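PDB 4XE7: uncharacterized protein from Bacillus thuringiensis serovar kurstaki, which is a ParM-type bacterial actin-like protein that probably binds nucleotide and forms filaments thought to segregate plasmid DNA. Local coordinates for residues Pro129-Thr132 against Ser133-Val136; Ile396-Ser399 against Ala400-Thr403. All coordinates share one frame; numbering follows the deposited sequence.

Contact 1 (Pro129-Thr132 against Ser133-Val136)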
loop_
_atom_site.group_PDB
_atom_site.type_symbol
_atom_site.label_atom_id
_atom_site.label_comp_id
_atom_site.label_asym_id
_atom_site.label_seq_id
_atom_site.Cartn_x
_atom_site.Cartn_y
_atom_site.Cartn_z
ATOM N N PRO A 129 14.833 -1.933 -4.652
ATOM C CA PRO A 129 13.813 -1.948 -3.598
ATOM C C PRO A 129 13.092 -3.287 -3.460
ATOM O O PRO A 129 12.730 -3.655 -2.342
ATOM C CB PRO A 129 12.839 -0.853 -4.035
ATOM C CG PRO A 129 13.707 0.080 -4.853
ATOM C CD PRO A 129 14.589 -0.851 -5.619
ATOM N N LEU A 130 12.901 -4.008 -4.555
ATOM C CA LEU A 130 12.261 -5.324 -4.470
ATOM C C LEU A 130 13.102 -6.287 -3.631
ATOM O O LEU A 130 12.597 -6.898 -2.691
ATOM C CB LEU A 130 12.019 -5.898 -5.875
ATOM C CG LEU A 130 11.762 -7.404 -5.985
ATOM C CD1 LEU A 130 10.322 -7.759 -5.549
ATOM C CD2 LEU A 130 12.023 -7.916 -7.382
ATOM N N PHE A 131 14.385 -6.424 -3.965
ATOM C CA PHE A 131 15.257 -7.343 -3.226
ATOM C C PHE A 131 15.399 -6.908 -1.781
ATOM O O PHE A 131 15.453 -7.737 -0.872
ATOM C CB PHE A 131 16.642 -7.437 -3.872
ATOM C CG PHE A 131 16.647 -8.173 -5.177
ATOM C CD1 PHE A 131 15.784 -9.231 -5.390
ATOM C CD2 PHE A 131 17.512 -7.806 -6.193
ATOM C CE1 PHE A 131 15.789 -9.920 -6.604
ATOM C CE2 PHE A 131 17.520 -8.486 -7.404
ATOM C CZ PHE A 131 16.664 -9.539 -7.611
ATOM N N THR A 132 15.450 -5.601 -1.575
ATOM C CA THR A 132 15.547 -5.060 -0.228
ATOM C C THR A 132 14.302 -5.411 0.576
ATOM O O THR A 132 14.403 -5.760 1.760
ATOM C CB THR A 132 15.752 -3.530 -0.249
ATOM O OG1 THR A 132 16.993 -3.239 -0.900
ATOM C CG2 THR A 132 15.784 -2.964 1.160
ATOM N N SER A 133 13.131 -5.344 -0.062
ATOM C CA SER A 133 11.892 -5.664 0.647
ATOM C C SER A 133 11.894 -7.142 1.069
ATOM O O SER A 133 11.510 -7.475 2.204
ATOM C CB SER A 133 10.656 -5.343 -0.210
ATOM O OG SER A 133 10.431 -6.328 -1.213
ATOM N N MET A 134 12.350 -8.015 0.170
ATOM C CA MET A 134 12.523 -9.436 0.485
ATOM C C MET A 134 13.457 -9.646 1.676
ATOM O O MET A 134 13.207 -10.492 2.532
ATOM C CB MET A 134 13.101 -10.203 -0.712
ATOM C CG MET A 134 12.182 -10.385 -1.892
ATOM S SD MET A 134 13.039 -11.217 -3.255
ATOM C CE MET A 134 11.660 -11.321 -4.414
ATOM N N ALA A 135 14.562 -8.901 1.694
ATOM C CA ALA A 135 15.570 -9.036 2.753
ATOM C C ALA A 135 15.053 -8.581 4.099
ATOM O O ALA A 135 15.366 -9.191 5.123
ATOM C CB ALA A 135 16.848 -8.245 2.402
ATOM N N VAL A 136 14.288 -7.498 4.104
ATOM C CA VAL A 136 13.712 -7.006 5.356
ATOM C C VAL A 136 12.712 -8.012 5.944
ATOM O O VAL A 136 12.736 -8.289 7.144
ATOM C CB VAL A 136 13.022 -5.630 5.175
ATOM C CG1 VAL A 136 12.349 -5.180 6.494
ATOM C CG2 VAL A 136 14.044 -4.586 4.728
#
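Met134 reaches back along helix 123-140 to meet Phe131 and Leu130, three and four residues earlier, in a local Met-aromatic contact on a buried helix of this actin-like fold. Its SD lies at the edge of the Phe131 ring, almost in the ring plane: 5.3 Å from the ring centroid, 89° off the normal, and 4.0 Å from Phe131 CD1. Both side chains start out on the side of their own backbone N, which makes them run alongside each other in the same direction. Beyond CG the methionine chain is extended, and this carries CE on from the sulfur, away from the ring, to 4.0 Å from Leu130 CD1.

Backbone bonds of i to i+4 spacing hold these residues in place, from Ser133 N to Pro129 O through to Val136 N to Thr132 O. All eight residues from 129 to 136 are buried. The Phe131 ring meets that of His175, Thr132 packs on Leu73, Val75 and Ile77 of strand 73-79, and Ala135 touches Val177 and Phe179. Thr132 OG1 bonds back to Ile128 O.

Leu130 O accepts twice. Met134 N approaches it almost straight (N-H...O 167°, 3.1 Å), while the hydroxyl of Ser133, which a chi1 of 77° turns back toward the preceding turn of the helix, donates from OG to Leu130 O over 2.7 Å.

Contact 2 (Ile396-Ser399 against Ala400-Thr403)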
loop_
_atom_site.group_PDB
_atom_site.type_symbol
_atom_site.label_atom_id
_atom_site.label_comp_id
_atom_site.label_asym_id
_atom_site.label_seq_id
_atom_site.Cartn_x
_atom_site.Cartn_y
_atom_site.Cartn_z
ATOM N N ILE A 396 -11.303 -3.455 4.164
ATOM C CA ILE A 396 -11.011 -2.201 3.459
ATOM C C ILE A 396 -9.787 -1.480 4.031
ATOM O O ILE A 396 -9.072 -0.776 3.314
ATOM C CB ILE A 396 -12.247 -1.262 3.512
ATOM C CG1 ILE A 396 -12.027 0.006 2.700
ATOM C CG2 ILE A 396 -12.590 -0.908 4.972
ATOM C CD1 ILE A 396 -11.998 -0.220 1.213
ATOM N N GLN A 397 -9.527 -1.662 5.324
ATOM C CA GLN A 397 -8.361 -1.048 5.950
ATOM C C GLN A 397 -7.047 -1.510 5.292
ATOM O O GLN A 397 -6.030 -0.814 5.350
ATOM C CB GLN A 397 -8.344 -1.359 7.457
ATOM C CG GLN A 397 -9.628 -0.954 8.185
ATOM C CD GLN A 397 -9.530 -1.092 9.701
ATOM O OE1 GLN A 397 -8.701 -0.445 10.347
ATOM N NE2 GLN A 397 -10.384 -1.937 10.273
ATOM N N GLU A 398 -7.079 -2.671 4.642
ATOM C CA GLU A 398 -5.875 -3.211 4.013
ATOM C C GLU A 398 -5.794 -2.888 2.520
ATOM O O GLU A 398 -5.021 -3.526 1.787
ATOM C CB GLU A 398 -5.797 -4.728 4.234
ATOM C CG GLU A 398 -5.451 -5.115 5.678
ATOM C CD GLU A 398 -4.341 -4.248 6.276
ATOM O OE1 GLU A 398 -3.249 -4.133 5.665
ATOM O OE2 GLU A 398 -4.567 -3.667 7.358
ATOM N N SER A 399 -6.573 -1.892 2.086
ATOM C CA SER A 399 -6.684 -1.509 0.668
ATOM C C SER A 399 -5.358 -1.249 -0.043
ATOM O O SER A 399 -5.172 -1.648 -1.207
ATOM C CB SER A 399 -7.551 -0.244 0.502
ATOM O OG SER A 399 -8.909 -0.527 0.695
ATOM N N ALA A 400 -4.458 -0.550 0.635
ATOM C CA ALA A 400 -3.161 -0.215 0.051
ATOM C C ALA A 400 -2.389 -1.454 -0.422
ATOM O O ALA A 400 -1.585 -1.366 -1.341
ATOM C CB ALA A 400 -2.330 0.566 1.046
ATOM N N TYR A 401 -2.672 -2.602 0.188
ATOM C CA TYR A 401 -1.923 -3.826 -0.074
ATOM C C TYR A 401 -2.756 -4.931 -0.741
ATOM O O TYR A 401 -2.385 -6.097 -0.718
ATOM C CB TYR A 401 -1.316 -4.328 1.243
ATOM C CG TYR A 401 -0.316 -3.346 1.811
ATOM C CD1 TYR A 401 0.963 -3.231 1.256
ATOM C CD2 TYR A 401 -0.648 -2.509 2.866
ATOM C CE1 TYR A 401 1.880 -2.330 1.749
ATOM C CE2 TYR A 401 0.261 -1.593 3.363
ATOM C CZ TYR A 401 1.526 -1.510 2.808
ATOM O OH TYR A 401 2.446 -0.603 3.305
ATOM N N PHE A 402 -3.885 -4.569 -1.336
ATOM C CA PHE A 402 -4.757 -5.575 -1.947
ATOM C C PHE A 402 -4.042 -6.288 -3.103
ATOM O O PHE A 402 -4.280 -7.470 -3.367
ATOM C CB PHE A 402 -6.062 -4.939 -2.456
ATOM C CG PHE A 402 -7.163 -4.824 -1.406
ATOM C CD1 PHE A 402 -6.991 -5.302 -0.120
ATOM C CD2 PHE A 402 -8.388 -4.248 -1.738
ATOM C CE1 PHE A 402 -8.008 -5.213 0.812
ATOM C CE2 PHE A 402 -9.406 -4.156 -0.818
ATOM C CZ PHE A 402 -9.219 -4.635 0.469
ATOM N N THR A 403 -3.174 -5.561 -3.800
ATOM C CA THR A 403 -2.420 -6.157 -4.898
ATOM C C THR A 403 -1.382 -7.156 -4.375
ATOM O O THR A 403 -1.323 -8.292 -4.846
ATOM C CB THR A 403 -1.722 -5.092 -5.736
ATOM O OG1 THR A 403 -2.704 -4.194 -6.265
ATOM C CG2 THR A 403 -0.928 -5.735 -6.877
HETATM O O HOH W 1 -4.782 0.448 3.628
#
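The Phe402 ring lies flat against the backbone of Ser399, whose CA stands 3.7 Å from the ring centroid and only 4° off the normal, a CH-pi contact over the middle of one face. Two backbone N-H groups close the turns that bring the ring there. Tyr401 N donates to Glu398 O at 3.0 Å, and Phe402 N donates to Ser399 O at 3.2 Å. In both cases the donor stands above the carbonyl plane, so neither bond uses a lone pair.

Two residues earlier, Ile396 O takes two donors from a single residue, Ser399 N and Ser399 OG. The hydroxyl bond is the shorter, 2.6 Å from Ser399 OG to Ile396 O, and it lies in the carbonyl plane on a lone pair; a chi1 of -74° swings OG back to the acceptor that its own N-H uses. Ser399 OG also receives a weak hydrogen bond from Gly371 N.

These i to i+3 bonds make a 3-10 lead-in to helix 402-418, with Tyr401 at the N-cap position. A water bridges the lead-in, donating to Gln397 O and accepting from Ala400 N. Ala400 O is met by Lys23 NZ, and the same lysine makes a cation-pi contact with the Tyr401 ring. Tyr401 O accepts from Ser404 OG, and Phe402 O from Ser406 OG. The Glu398 and Tyr401 side chains cross at a slant, yet carboxylate and ring are nearly parallel (11°), with Glu398 OE1 4.2 Å from Tyr401 CD2.

How the contacts relate
Contact 1 lies wholly in the interior, within a helix flanked by strands of the eight-stranded sheet, whereas contact 2 is only partly buried, at the entry to helix 402-418, although it lies closer to the centre of the chain. Their centres are about 20 Å apart and they do not touch, yet strand 33-45 serves both: Ile38 and Ile42 face residues 129-136, while Ser35 and Ala37 meet Tyr401. Regular i to i+4 bonding and apolar or sulfur-aromatic packing suit the enclosed helix. Residues 396-403 instead combine i to i+3 turns, a bridging water and a lysine. In each, a serine hydroxyl donates to a carbonyl three residues back that also accepts a backbone N-H.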